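Local coordinates for protein cysteine hydrolase (Vibrio cholerae, PDB 6V98) that serves as a type VI secretion system effector, probably a cysteine hydrolase of the papain-like peptidase clan delivered into rival bacteria, at residues G2-L7 and R119-S124; P68-P73 and P140-Y145; V10-Y15 and G111-V116. One frame throughout, in Å; residues are numbered along the deposited sequence.

Contact 1: residues G2-L7 and R119-S124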
ATOM      1  N   GLY A   2     -22.625  -7.680   0.372  1.00 65.36           N
ATOM      2  CA  GLY A   2     -21.847  -8.372  -0.636  1.00 54.95           C
ATOM      3  C   GLY A   2     -20.940  -7.476  -1.450  1.00 46.11           C
ATOM      4  O   GLY A   2     -20.464  -7.898  -2.507  1.00 47.06           O
ATOM      5  N   ASN A   3     -20.698  -6.245  -0.993  1.00 41.24           N
ATOM      6  CA  ASN A   3     -19.855  -5.305  -1.726  1.00 36.89           C
ATOM      7  C   ASN A   3     -18.403  -5.754  -1.664  1.00 33.99           C
ATOM      8  O   ASN A   3     -17.904  -6.106  -0.591  1.00 38.12           O
ATOM      9  CB  ASN A   3     -20.002  -3.901  -1.135  1.00 39.96           C
ATOM     10  CG  ASN A   3     -19.326  -2.827  -1.975  1.00 36.31           C
ATOM     11  OD1 ASN A   3     -19.425  -2.825  -3.204  1.00 37.49           O
ATOM     12  ND2 ASN A   3     -18.622  -1.910  -1.309  1.00 33.14           N
ATOM     13  N   ASP A   4     -17.730  -5.751  -2.819  1.00 32.64           N
ATOM     14  CA  ASP A   4     -16.329  -6.154  -2.890  1.00 30.04           C
ATOM     15  C   ASP A   4     -15.461  -5.303  -1.966  1.00 28.39           C
ATOM     16  O   ASP A   4     -15.697  -4.111  -1.773  1.00 28.48           O
ATOM     17  CB  ASP A   4     -15.804  -6.022  -4.323  1.00 30.37           C
ATOM     18  CG  ASP A   4     -16.021  -7.277  -5.151  1.00 35.18           C
ATOM     19  OD1 ASP A   4     -16.353  -8.323  -4.571  1.00 34.01           O
ATOM     20  OD2 ASP A   4     -15.861  -7.207  -6.382  1.00 37.73           O
ATOM     21  N   ASP A   5     -14.426  -5.932  -1.406  1.00 26.25           N
ATOM     22  CA  ASP A   5     -13.436  -5.203  -0.639  1.00 22.95           C
ATOM     23  C   ASP A   5     -12.568  -4.362  -1.572  1.00 25.92           C
ATOM     24  O   ASP A   5     -12.640  -4.473  -2.803  1.00 24.82           O
ATOM     25  CB  ASP A   5     -12.576  -6.175   0.165  1.00 24.61           C
ATOM     26  CG  ASP A   5     -13.413  -7.081   1.050  1.00 31.70           C
ATOM     27  OD1 ASP A   5     -14.281  -6.558   1.794  1.00 29.15           O
ATOM     28  OD2 ASP A   5     -13.215  -8.309   0.995  1.00 30.39           O
ATOM     29  N   PHE A   6     -11.726  -3.527  -0.967  1.00 24.92           N
ATOM     30  CA  PHE A   6     -10.823  -2.641  -1.685  1.00 24.15           C
ATOM     31  C   PHE A   6      -9.395  -2.919  -1.247  1.00 22.64           C
ATOM     32  O   PHE A   6      -9.124  -3.057  -0.050  1.00 25.23           O
ATOM     33  CB  PHE A   6     -11.108  -1.151  -1.408  1.00 24.83           C
ATOM     34  CG  PHE A   6     -12.517  -0.703  -1.720  1.00 24.96           C
ATOM     35  CD1 PHE A   6     -13.566  -1.034  -0.882  1.00 27.21           C
ATOM     36  CD2 PHE A   6     -12.771   0.105  -2.822  1.00 30.25           C
ATOM     37  CE1 PHE A   6     -14.869  -0.583  -1.156  1.00 29.26           C
ATOM     38  CE2 PHE A   6     -14.068   0.556  -3.106  1.00 27.86           C
ATOM     39  CZ  PHE A   6     -15.109   0.204  -2.273  1.00 31.79           C
ATOM     40  N   LEU A   7      -8.491  -2.996  -2.220  1.00 19.11           N
ATOM     41  CA  LEU A   7      -7.050  -2.984  -1.971  1.00 23.21           C
ATOM     42  C   LEU A   7      -6.463  -1.860  -2.816  1.00 22.82           C
ATOM     43  O   LEU A   7      -6.612  -1.860  -4.044  1.00 27.18           O
ATOM     44  CB  LEU A   7      -6.395  -4.332  -2.312  1.00 20.16           C
ATOM     45  CG  LEU A   7      -5.002  -4.533  -1.701  1.00 25.86           C
ATOM     46  CD1 LEU A   7      -5.130  -4.788  -0.194  1.00 23.68           C
ATOM     47  CD2 LEU A   7      -4.249  -5.686  -2.376  1.00 26.71           C
ATOM     48  N   ARG A 119     -10.359  -4.572  -6.569  1.00 20.33           N
ATOM     49  CA  ARG A 119     -11.584  -5.025  -5.921  1.00 25.88           C
ATOM     50  C   ARG A 119     -11.670  -6.545  -5.905  1.00 22.12           C
ATOM     51  O   ARG A 119     -11.297  -7.213  -6.874  1.00 25.00           O
ATOM     52  CB  ARG A 119     -12.827  -4.455  -6.631  1.00 26.99           C
ATOM     53  CG  ARG A 119     -12.877  -2.927  -6.688  1.00 24.56           C
ATOM     54  CD  ARG A 119     -12.971  -2.280  -5.307  1.00 24.92           C
ATOM     55  NE  ARG A 119     -14.191  -2.625  -4.576  1.00 26.84           N
ATOM     56  CZ  ARG A 119     -15.392  -2.098  -4.823  1.00 31.79           C
ATOM     57  NH1 ARG A 119     -15.548  -1.212  -5.794  1.00 29.52           N
ATOM     58  NH2 ARG A 119     -16.440  -2.460  -4.098  1.00 29.65           N
ATOM     59  N   GLY A 120     -12.232  -7.077  -4.831  1.00 23.75           N
ATOM     60  CA  GLY A 120     -12.466  -8.503  -4.729  1.00 28.29           C
ATOM     61  C   GLY A 120     -12.931  -8.834  -3.329  1.00 29.60           C
ATOM     62  O   GLY A 120     -13.075  -7.955  -2.474  1.00 29.21           O
ATOM     63  N   LYS A 121     -13.177 -10.125  -3.105  1.00 27.37           N
ATOM     64  CA  LYS A 121     -13.555 -10.613  -1.779  1.00 29.92           C
ATOM     65  C   LYS A 121     -12.295 -11.162  -1.129  1.00 31.57           C
ATOM     66  O   LYS A 121     -11.884 -12.289  -1.415  1.00 33.99           O
ATOM     67  CB  LYS A 121     -14.650 -11.672  -1.867  1.00 29.24           C
ATOM     68  CG  LYS A 121     -15.957 -11.162  -2.466  1.00 40.52           C
ATOM     69  CD  LYS A 121     -16.607 -10.134  -1.546  1.00 47.33           C
ATOM     70  CE  LYS A 121     -17.905  -9.584  -2.116  1.00 48.56           C
ATOM     71  NZ  LYS A 121     -18.343 -10.252  -3.369  1.00 54.09           N
ATOM     72  N   PHE A 122     -11.664 -10.364  -0.260  1.00 26.95           N
ATOM     73  CA  PHE A 122     -10.389 -10.804   0.289  1.00 24.28           C
ATOM     74  C   PHE A 122     -10.000 -10.150   1.609  1.00 24.42           C
ATOM     75  O   PHE A 122      -8.857 -10.312   2.041  1.00 25.99           O
ATOM     76  CB  PHE A 122      -9.268 -10.560  -0.730  1.00 23.18           C
ATOM     77  CG  PHE A 122      -9.275  -9.186  -1.316  1.00 27.21           C
ATOM     78  CD1 PHE A 122      -9.091  -8.066  -0.512  1.00 28.18           C
ATOM     79  CD2 PHE A 122      -9.464  -9.004  -2.669  1.00 24.40           C
ATOM     80  CE1 PHE A 122      -9.118  -6.791  -1.047  1.00 25.77           C
ATOM     81  CE2 PHE A 122      -9.487  -7.724  -3.212  1.00 24.97           C
ATOM     82  CZ  PHE A 122      -9.303  -6.621  -2.401  1.00 24.50           C
ATOM     83  N   PHE A 123     -10.910  -9.409   2.256  1.00 23.20           N
ATOM     84  CA  PHE A 123     -10.491  -8.618   3.410  1.00 23.95           C
ATOM     85  C   PHE A 123      -9.838  -9.481   4.486  1.00 28.98           C
ATOM     86  O   PHE A 123      -8.743  -9.161   4.964  1.00 27.31           O
ATOM     87  CB  PHE A 123     -11.661  -7.838   4.008  1.00 27.45           C
ATOM     88  CG  PHE A 123     -11.264  -7.024   5.210  1.00 26.32           C
ATOM     89  CD1 PHE A 123     -10.776  -5.731   5.062  1.00 22.82           C
ATOM     90  CD2 PHE A 123     -11.334  -7.563   6.483  1.00 27.10           C
ATOM     91  CE1 PHE A 123     -10.390  -4.985   6.168  1.00 24.87           C
ATOM     92  CE2 PHE A 123     -10.947  -6.822   7.586  1.00 32.02           C
ATOM     93  CZ  PHE A 123     -10.475  -5.536   7.425  1.00 28.86           C
ATOM     94  N   SER A 124     -10.506 -10.554   4.919  1.00 22.68           N
ATOM     95  CA  SER A 124      -9.942 -11.330   6.024  1.00 25.91           C
ATOM     96  C   SER A 124      -8.647 -12.018   5.607  1.00 21.80           C
ATOM     97  O   SER A 124      -7.706 -12.119   6.406  1.00 29.25           O
ATOM     98  CB  SER A 124     -10.955 -12.353   6.543  1.00 31.71           C
ATOM     99  OG  SER A 124     -11.169 -13.395   5.612  1.00 46.63           O
TER
HETATM  100  O   HOH W   1     -14.244  -7.979  -8.394  1.00 41.26           O
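Strands 5-12 and 113-120 run antiparallel where D5 and G120 form a hydrogen-bonded pair and F6 and R119 the neighbouring non-hydrogen-bonded one, with D5 N donating to G120 O at 2.7 Å and a weak return bond from G120 N to D5 O. Strand 5-12 is the middle strand of a seven-stranded antiparallel sheet and 113-120 its neighbour, which here gives way to helix 123-134.

On the F6 side of the sheet, R119 folds back over the phenyl ring, its chain bent at chi2 and chi3. The guanidinium lies flat on one ring face, planes 7° apart, in a cation-pi stack with R119 CZ 3.7 Å from the ring centroid. The edge of the guanidinium meanwhile faces the chain: NH2 gives a nearly straight bond (164°) to D4 O and NE another to D5 O, both oxygens in its plane, which fixes its rotation. NH2 also reaches N3 OD1 weakly, while the N3 amide nitrogen is held by G52 and G89.

Nearer solvent, K121 NZ makes a salt bridge with D4 OD1 at 3.0 Å. F122 turns inward, its CZ resting 3.7 Å from L7 CB, and the F122 side chain also touches M163 and L165.

D5 points its carboxylate at the start of helix 123-134, where F122 holds the N-cap position. OD1 takes the amide of G52, while D5 OD2 accepts F122 N on its anti lone pair at 2.9 Å and F123 N from above the carboxylate plane at 2.8 Å.

Contact 2: residues P68-P73 and P140-Y145; sequences PKSDIP and PDKIPY
K142 reaches out of segment 140-145 to S70 and I72, and its ammonium group bonds to both. CG is anti to the backbone N (chi1 -175°) and the chain stays extended through chi2; a single bend at chi3, 67°, turns CE and NZ in toward the other loop. There K142 NZ donates to S70 OG at 2.9 Å and to I72 O, also at 2.9 Å. N137 O, G74 O and N75 OD1 lie around the same nitrogen as further hydrogen-bond partners, so this buried amine is ringed by oxygens, an environment that would probably keep it protonated.

S70 is set for its part by a chi1 of 168°, which carries OG away from its own N and beside the carbonyl carbon. The hydroxyl oxygen also accepts from I72 N in a nearly straight bond, closing an ST turn. I72 N is thus the second-shell donor that positions OG for the lysine.

Both segments belong to irregular loops. Segment 68-73 lies between strands 57-63 and 75-78, while residues 140-145 connect helix 123-134 with helix 154-162; the contact joins the loop leading to the outermost strand 75-78 to the connection between two helices.

I72 slides past K142 in the opposite direction, I72 CB 3.7 Å from K142 CE, and divides its branches between neighbours. I72 CG2 lies 3.8 Å from P144 CB, while I72 CD1 at the other end of the side chain approaches P140 O at 3.7 Å. Further along, Y145 N donates to P73 O, coming from above the carbonyl plane, and Y145 CB sits beside P73, 4.2 Å from P73 CB; the tyrosine ring swings away toward D21 and R64.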
ATOM      1  N   PRO A  68      14.360  -3.010  17.212  1.00 36.14           N
ATOM      2  CA  PRO A  68      15.407  -3.395  18.175  1.00 40.40           C
ATOM      3  C   PRO A  68      15.574  -4.895  18.343  1.00 39.51           C
ATOM      4  O   PRO A  68      16.624  -5.328  18.838  1.00 43.52           O
ATOM      5  CB  PRO A  68      14.931  -2.742  19.479  1.00 41.86           C
ATOM      6  CG  PRO A  68      13.440  -2.682  19.322  1.00 47.65           C
ATOM      7  CD  PRO A  68      13.211  -2.366  17.869  1.00 42.91           C
ATOM      8  N   LYS A  69      14.591  -5.710  17.959  1.00 36.39           N
ATOM      9  CA  LYS A  69      14.657  -7.151  18.182  1.00 41.76           C
ATOM     10  C   LYS A  69      15.023  -7.931  16.932  1.00 41.58           C
ATOM     11  O   LYS A  69      14.852  -9.155  16.903  1.00 39.99           O
ATOM     12  CB  LYS A  69      13.335  -7.675  18.743  1.00 46.15           C
ATOM     13  CG  LYS A  69      12.956  -7.083  20.076  1.00 53.85           C
ATOM     14  CD  LYS A  69      11.513  -7.379  20.409  1.00 56.51           C
ATOM     15  CE  LYS A  69      11.395  -8.069  21.752  1.00 67.04           C
ATOM     16  NZ  LYS A  69      12.563  -7.782  22.643  1.00 74.79           N
ATOM     17  N   SER A  70      15.512  -7.257  15.900  1.00 40.42           N
ATOM     18  CA  SER A  70      15.943  -7.933  14.690  1.00 37.40           C
ATOM     19  C   SER A  70      17.194  -7.252  14.180  1.00 36.32           C
ATOM     20  O   SER A  70      17.258  -6.022  14.134  1.00 44.38           O
ATOM     21  CB  SER A  70      14.865  -7.893  13.601  1.00 36.79           C
ATOM     22  OG  SER A  70      15.421  -8.300  12.364  1.00 30.89           O
ATOM     23  N   ASP A  71      18.178  -8.048  13.784  1.00 32.92           N
ATOM     24  CA  ASP A  71      19.363  -7.508  13.146  1.00 36.62           C
ATOM     25  C   ASP A  71      19.301  -7.608  11.630  1.00 38.19           C
ATOM     26  O   ASP A  71      20.312  -7.379  10.961  1.00 40.23           O
ATOM     27  CB  ASP A  71      20.601  -8.228  13.664  1.00 50.49           C
ATOM     28  CG  ASP A  71      20.651  -9.656  13.205  1.00 62.33           C
ATOM     29  OD1 ASP A  71      19.679 -10.399  13.482  1.00 53.25           O
ATOM     30  OD2 ASP A  71      21.648 -10.021  12.550  1.00 75.75           O
ATOM     31  N   ILE A  72      18.145  -7.944  11.072  1.00 30.24           N
ATOM     32  CA  ILE A  72      17.975  -8.078   9.631  1.00 28.00           C
ATOM     33  C   ILE A  72      17.199  -6.863   9.137  1.00 29.22           C
ATOM     34  O   ILE A  72      16.083  -6.622   9.611  1.00 27.95           O
ATOM     35  CB  ILE A  72      17.246  -9.379   9.270  1.00 23.32           C
ATOM     36  CG1 ILE A  72      18.044 -10.589   9.797  1.00 25.35           C
ATOM     37  CG2 ILE A  72      17.008  -9.443   7.772  1.00 29.77           C
ATOM     38  CD1 ILE A  72      17.211 -11.876   9.849  1.00 31.83           C
ATOM     39  N   PRO A  73      17.741  -6.083   8.203  1.00 28.07           N
ATOM     40  CA  PRO A  73      17.080  -4.838   7.806  1.00 28.49           C
ATOM     41  C   PRO A  73      15.738  -5.095   7.148  1.00 28.48           C
ATOM     42  O   PRO A  73      15.519  -6.124   6.506  1.00 26.92           O
ATOM     43  CB  PRO A  73      18.067  -4.208   6.818  1.00 33.08           C
ATOM     44  CG  PRO A  73      19.391  -4.863   7.128  1.00 37.24           C
ATOM     45  CD  PRO A  73      19.050  -6.257   7.550  1.00 34.02           C
ATOM     46  N   PRO A 140      14.478 -15.038  12.722  1.00 28.50           N
ATOM     47  CA  PRO A 140      15.789 -15.311  12.120  1.00 26.19           C
ATOM     48  C   PRO A 140      15.728 -15.661  10.653  1.00 25.07           C
ATOM     49  O   PRO A 140      16.762 -15.587   9.979  1.00 31.83           O
ATOM     50  CB  PRO A 140      16.297 -16.509  12.932  1.00 31.73           C
ATOM     51  CG  PRO A 140      15.578 -16.426  14.220  1.00 39.00           C
ATOM     52  CD  PRO A 140      14.213 -15.894  13.887  1.00 28.33           C
ATOM     53  N   ASP A 141      14.573 -16.102  10.157  1.00 25.89           N
ATOM     54  CA  ASP A 141      14.384 -16.490   8.768  1.00 32.06           C
ATOM     55  C   ASP A 141      13.816 -15.362   7.909  1.00 35.07           C
ATOM     56  O   ASP A 141      13.487 -15.590   6.736  1.00 30.03           O
ATOM     57  CB  ASP A 141      13.467 -17.715   8.685  1.00 28.99           C
ATOM     58  CG  ASP A 141      14.211 -19.022   8.975  1.00 36.13           C
ATOM     59  OD1 ASP A 141      13.561 -20.076   9.087  1.00 38.43           O
ATOM     60  OD2 ASP A 141      15.449 -18.987   9.100  1.00 38.82           O
ATOM     61  N   LYS A 142      13.681 -14.161   8.468  1.00 27.30           N
ATOM     62  CA  LYS A 142      13.170 -13.025   7.711  1.00 22.90           C
ATOM     63  C   LYS A 142      14.057 -12.744   6.503  1.00 20.93           C
ATOM     64  O   LYS A 142      15.286 -12.711   6.613  1.00 25.70           O
ATOM     65  CB  LYS A 142      13.097 -11.784   8.617  1.00 21.69           C
ATOM     66  CG  LYS A 142      12.447 -10.567   7.939  1.00 21.61           C
ATOM     67  CD  LYS A 142      12.293  -9.413   8.931  1.00 23.77           C
ATOM     68  CE  LYS A 142      13.636  -8.841   9.365  1.00 24.71           C
ATOM     69  NZ  LYS A 142      13.449  -7.692  10.339  1.00 22.63           N
ATOM     70  N   ILE A 143      13.435 -12.549   5.347  1.00 22.39           N
ATOM     71  CA  ILE A 143      14.197 -12.231   4.130  1.00 24.24           C
ATOM     72  C   ILE A 143      14.704 -10.799   4.227  1.00 24.91           C
ATOM     73  O   ILE A 143      13.889  -9.880   4.429  1.00 24.73           O
ATOM     74  CB  ILE A 143      13.324 -12.400   2.888  1.00 25.48           C
ATOM     75  CG1 ILE A 143      12.815 -13.836   2.757  1.00 31.56           C
ATOM     76  CG2 ILE A 143      14.126 -12.014   1.651  1.00 24.35           C
ATOM     77  CD1 ILE A 143      13.921 -14.806   2.466  1.00 37.48           C
ATOM     78  N   PRO A 144      16.002 -10.555   4.053  1.00 25.77           N
ATOM     79  CA  PRO A 144      16.535  -9.200   4.243  1.00 27.10           C
ATOM     80  C   PRO A 144      16.021  -8.227   3.195  1.00 26.27           C
ATOM     81  O   PRO A 144      15.763  -8.587   2.042  1.00 26.55           O
ATOM     82  CB  PRO A 144      18.051  -9.384   4.098  1.00 32.13           C
ATOM     83  CG  PRO A 144      18.292 -10.870   4.219  1.00 32.26           C
ATOM     84  CD  PRO A 144      17.056 -11.526   3.713  1.00 30.76           C
ATOM     85  N   TYR A 145      15.911  -6.968   3.615  1.00 27.22           N
ATOM     86  CA  TYR A 145      15.592  -5.880   2.706  1.00 26.70           C
ATOM     87  C   TYR A 145      16.591  -5.830   1.551  1.00 30.50           C
ATOM     88  O   TYR A 145      17.800  -5.987   1.746  1.00 32.64           O
ATOM     89  CB  TYR A 145      15.612  -4.557   3.473  1.00 25.58           C
ATOM     90  CG  TYR A 145      15.263  -3.377   2.609  1.00 22.72           C
ATOM     91  CD1 TYR A 145      16.262  -2.609   2.015  1.00 33.34           C
ATOM     92  CD2 TYR A 145      13.952  -3.045   2.374  1.00 24.47           C
ATOM     93  CE1 TYR A 145      15.956  -1.534   1.209  1.00 34.11           C
ATOM     94  CE2 TYR A 145      13.639  -1.981   1.581  1.00 29.34           C
ATOM     95  CZ  TYR A 145      14.639  -1.224   0.995  1.00 34.27           C
ATOM     96  OH  TYR A 145      14.338  -0.137   0.191  1.00 34.68           O
TER
HETATM   97  O   HOH W   2      13.310  -7.737   5.815  1.00 24.11           O

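Contact 3: residues V10-Y15 and G111-V116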
ATOM      1  N   VAL A  10      -0.523   2.128  -2.854  1.00 21.70           N
ATOM      2  CA  VAL A  10      -0.217   3.553  -2.964  1.00 20.46           C
ATOM      3  C   VAL A  10       1.292   3.705  -3.080  1.00 22.61           C
ATOM      4  O   VAL A  10       2.041   3.062  -2.340  1.00 26.63           O
ATOM      5  CB  VAL A  10      -0.786   4.357  -1.775  1.00 22.38           C
ATOM      6  CG1 VAL A  10      -2.327   4.330  -1.821  1.00 26.49           C
ATOM      7  CG2 VAL A  10      -0.296   3.809  -0.442  1.00 24.27           C
ATOM      8  N   VAL A  11       1.738   4.530  -4.026  1.00 20.62           N
ATOM      9  CA  VAL A  11       3.144   4.862  -4.192  1.00 18.85           C
ATOM     10  C   VAL A  11       3.297   6.367  -4.023  1.00 22.73           C
ATOM     11  O   VAL A  11       2.437   7.143  -4.452  1.00 20.67           O
ATOM     12  CB  VAL A  11       3.680   4.396  -5.564  1.00 24.98           C
ATOM     13  CG1 VAL A  11       5.097   4.902  -5.800  1.00 27.49           C
ATOM     14  CG2 VAL A  11       3.639   2.856  -5.653  1.00 21.76           C
ATOM     15  N   PHE A  12       4.381   6.769  -3.368  1.00 23.35           N
ATOM     16  CA  PHE A  12       4.728   8.171  -3.165  1.00 24.52           C
ATOM     17  C   PHE A  12       5.899   8.437  -4.093  1.00 26.00           C
ATOM     18  O   PHE A  12       7.057   8.238  -3.706  1.00 25.86           O
ATOM     19  CB  PHE A  12       5.108   8.427  -1.702  1.00 23.63           C
ATOM     20  CG  PHE A  12       4.109   7.865  -0.715  1.00 26.27           C
ATOM     21  CD1 PHE A  12       4.302   6.609  -0.147  1.00 28.39           C
ATOM     22  CD2 PHE A  12       2.969   8.593  -0.372  1.00 31.53           C
ATOM     23  CE1 PHE A  12       3.377   6.088   0.749  1.00 34.28           C
ATOM     24  CE2 PHE A  12       2.048   8.093   0.525  1.00 30.25           C
ATOM     25  CZ  PHE A  12       2.250   6.832   1.087  1.00 29.01           C
ATOM     26  N   PRO A  13       5.659   8.856  -5.338  1.00 26.61           N
ATOM     27  CA  PRO A  13       6.753   8.873  -6.323  1.00 31.13           C
ATOM     28  C   PRO A  13       7.827   9.897  -6.028  1.00 29.51           C
ATOM     29  O   PRO A  13       8.932   9.776  -6.567  1.00 31.12           O
ATOM     30  CB  PRO A  13       6.043   9.196  -7.646  1.00 32.12           C
ATOM     31  CG  PRO A  13       4.582   9.268  -7.337  1.00 34.81           C
ATOM     32  CD  PRO A  13       4.430   9.461  -5.874  1.00 23.41           C
ATOM     33  N   ASP A  14       7.538  10.907  -5.211  1.00 27.43           N
ATOM     34  CA  ASP A  14       8.501  11.956  -4.909  1.00 30.51           C
ATOM     35  C   ASP A  14       9.209  11.737  -3.578  1.00 29.71           C
ATOM     36  O   ASP A  14       9.956  12.614  -3.132  1.00 27.91           O
ATOM     37  CB  ASP A  14       7.804  13.309  -4.929  1.00 32.76           C
ATOM     38  CG  ASP A  14       7.204  13.614  -6.281  1.00 36.25           C
ATOM     39  OD1 ASP A  14       7.875  13.333  -7.300  1.00 31.88           O
ATOM     40  OD2 ASP A  14       6.067  14.114  -6.325  1.00 35.35           O
ATOM     41  N   TYR A  15       8.970  10.591  -2.949  1.00 28.09           N
ATOM     42  CA  TYR A  15       9.615  10.202  -1.700  1.00 27.73           C
ATOM     43  C   TYR A  15      11.115  10.056  -1.907  1.00 30.46           C
ATOM     44  O   TYR A  15      11.562   9.487  -2.906  1.00 27.89           O
ATOM     45  CB  TYR A  15       8.997   8.880  -1.254  1.00 27.69           C
ATOM     46  CG  TYR A  15       9.364   8.328   0.097  1.00 27.90           C
ATOM     47  CD1 TYR A  15       8.479   8.438   1.160  1.00 28.42           C
ATOM     48  CD2 TYR A  15      10.548   7.633   0.289  1.00 27.83           C
ATOM     49  CE1 TYR A  15       8.774   7.898   2.387  1.00 25.56           C
ATOM     50  CE2 TYR A  15      10.858   7.090   1.522  1.00 29.44           C
ATOM     51  CZ  TYR A  15       9.967   7.223   2.565  1.00 30.01           C
ATOM     52  OH  TYR A  15      10.270   6.692   3.793  1.00 36.41           O
ATOM     53  N   GLY A 111       3.976  13.947   0.389  1.00 26.61           N
ATOM     54  CA  GLY A 111       3.992  14.040  -1.049  1.00 24.93           C
ATOM     55  C   GLY A 111       2.722  13.479  -1.676  1.00 27.27           C
ATOM     56  O   GLY A 111       1.824  12.965  -1.006  1.00 27.43           O
ATOM     57  N   ARG A 112       2.681  13.572  -3.002  1.00 26.29           N
ATOM     58  CA  ARG A 112       1.536  13.075  -3.751  1.00 22.31           C
ATOM     59  C   ARG A 112       1.530  11.551  -3.770  1.00 25.49           C
ATOM     60  O   ARG A 112       2.543  10.893  -3.517  1.00 25.76           O
ATOM     61  CB  ARG A 112       1.537  13.607  -5.192  1.00 23.41           C
ATOM     62  CG  ARG A 112       2.576  12.958  -6.116  1.00 26.49           C
ATOM     63  CD  ARG A 112       2.682  13.685  -7.454  1.00 30.58           C
ATOM     64  NE  ARG A 112       3.780  13.187  -8.294  1.00 30.75           N
ATOM     65  CZ  ARG A 112       3.636  12.277  -9.257  1.00 38.00           C
ATOM     66  NH1 ARG A 112       2.444  11.739  -9.506  1.00 36.83           N
ATOM     67  NH2 ARG A 112       4.683  11.903  -9.980  1.00 36.70           N
ATOM     68  N   ILE A 113       0.365  10.994  -4.097  1.00 25.63           N
ATOM     69  CA  ILE A 113       0.158   9.552  -4.153  1.00 22.46           C
ATOM     70  C   ILE A 113      -0.230   9.179  -5.573  1.00 24.59           C
ATOM     71  O   ILE A 113      -1.052   9.861  -6.193  1.00 25.51           O
ATOM     72  CB  ILE A 113      -0.924   9.110  -3.152  1.00 22.77           C
ATOM     73  CG1 ILE A 113      -0.436   9.346  -1.721  1.00 26.25           C
ATOM     74  CG2 ILE A 113      -1.352   7.636  -3.401  1.00 25.80           C
ATOM     75  CD1 ILE A 113      -1.438   9.020  -0.659  1.00 30.27           C
ATOM     76  N   SER A 114       0.397   8.130  -6.102  1.00 24.23           N
ATOM     77  CA  SER A 114      -0.079   7.413  -7.279  1.00 24.15           C
ATOM     78  C   SER A 114      -0.560   6.044  -6.820  1.00 20.27           C
ATOM     79  O   SER A 114       0.192   5.328  -6.164  1.00 21.56           O
ATOM     80  CB  SER A 114       1.036   7.247  -8.319  1.00 29.31           C
ATOM     81  OG  SER A 114       1.514   8.492  -8.797  1.00 30.92           O
ATOM     82  N   GLY A 115      -1.805   5.672  -7.159  1.00 22.47           N
ATOM     83  CA  GLY A 115      -2.347   4.409  -6.700  1.00 24.49           C
ATOM     84  C   GLY A 115      -3.166   3.706  -7.767  1.00 21.96           C
ATOM     85  O   GLY A 115      -3.410   4.239  -8.852  1.00 26.86           O
ATOM     86  N   VAL A 116      -3.559   2.477  -7.446  1.00 20.38           N
ATOM     87  CA  VAL A 116      -4.571   1.744  -8.198  1.00 23.24           C
ATOM     88  C   VAL A 116      -5.608   1.252  -7.207  1.00 24.63           C
ATOM     89  O   VAL A 116      -5.307   1.032  -6.029  1.00 22.60           O
ATOM     90  CB  VAL A 116      -3.987   0.555  -9.005  1.00 24.05           C
ATOM     91  CG1 VAL A 116      -3.063   1.066 -10.094  1.00 23.33           C
ATOM     92  CG2 VAL A 116      -3.264  -0.447  -8.071  1.00 22.44           C
TER
HETATM   93  O   HOH W   3       5.159  11.384  -3.448  1.00 28.01           O
HETATM   94  O   HOH W   4       4.695  15.203  -4.242  1.00 30.03           O
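V11 and S114 form the hydrogen-bonded pair that joins strands 10-12 and 113-116, V11 N to S114 O and S114 N to V11 O both at 2.8 Å, in the middle of the seven-stranded antiparallel sheet. The strand axes come within 4.5 Å at 158°.

The tight side is that of V10, F12 and I113. I113 divides its branches between V10 and F12: I113 CG2 meets V10 CB at 3.7 Å, while CG1 and CD1 run alongside the F12 ring, I113 CG1 3.6 Å from F12 CE2. L100 and V103 of helix 93-107 cover this face. Beside V10, G115 brings the backbones to a CA-CA distance of 4.4 Å.

Past the last bridge the packing changes. Strand 10-12 leaves in a type I turn from F12 to Y15, and the extended chain of R112 crosses it, with the guanidinium lying over P13 CG, 3.7 Å from R112 CZ. R112 NE forms a salt bridge with D14 OD2 at 3.2 Å, the carboxylate met on its syn side but out of plane. Two waters fill in: one links D14 N to R112 O, the other D14 OD2 to R112 N.

The buried side is thus joined by apolar packing and two straight, direct backbone bonds, whereas the exposed D14-R112 end depends on a longer ion pair, bent to 138° at the hydrogen, and on two water bridges.

How the contacts relate
Contacts 1 and 3 lie on the same strand pair, 5-12 with 113-120, on opposite sides of the chain's centre and with centres 22 Å apart; together they cover both ends of this strand pairing. Contact 2 stands apart, joining loops 26 Å from contact 3 and 31 Å from contact 1, centre to centre, and its nearest atoms stay about 8 Å and 19 Å from them. Calcium lies nearer contact 3: the S114 side chain is about 5 Å from one ion, against about 13 Å for that of R119. V11 also touches M153, the residue after C152, which carries a dimethylarsinoyl group; a catalytic role for that cysteine would fit the protein's name but is inferred.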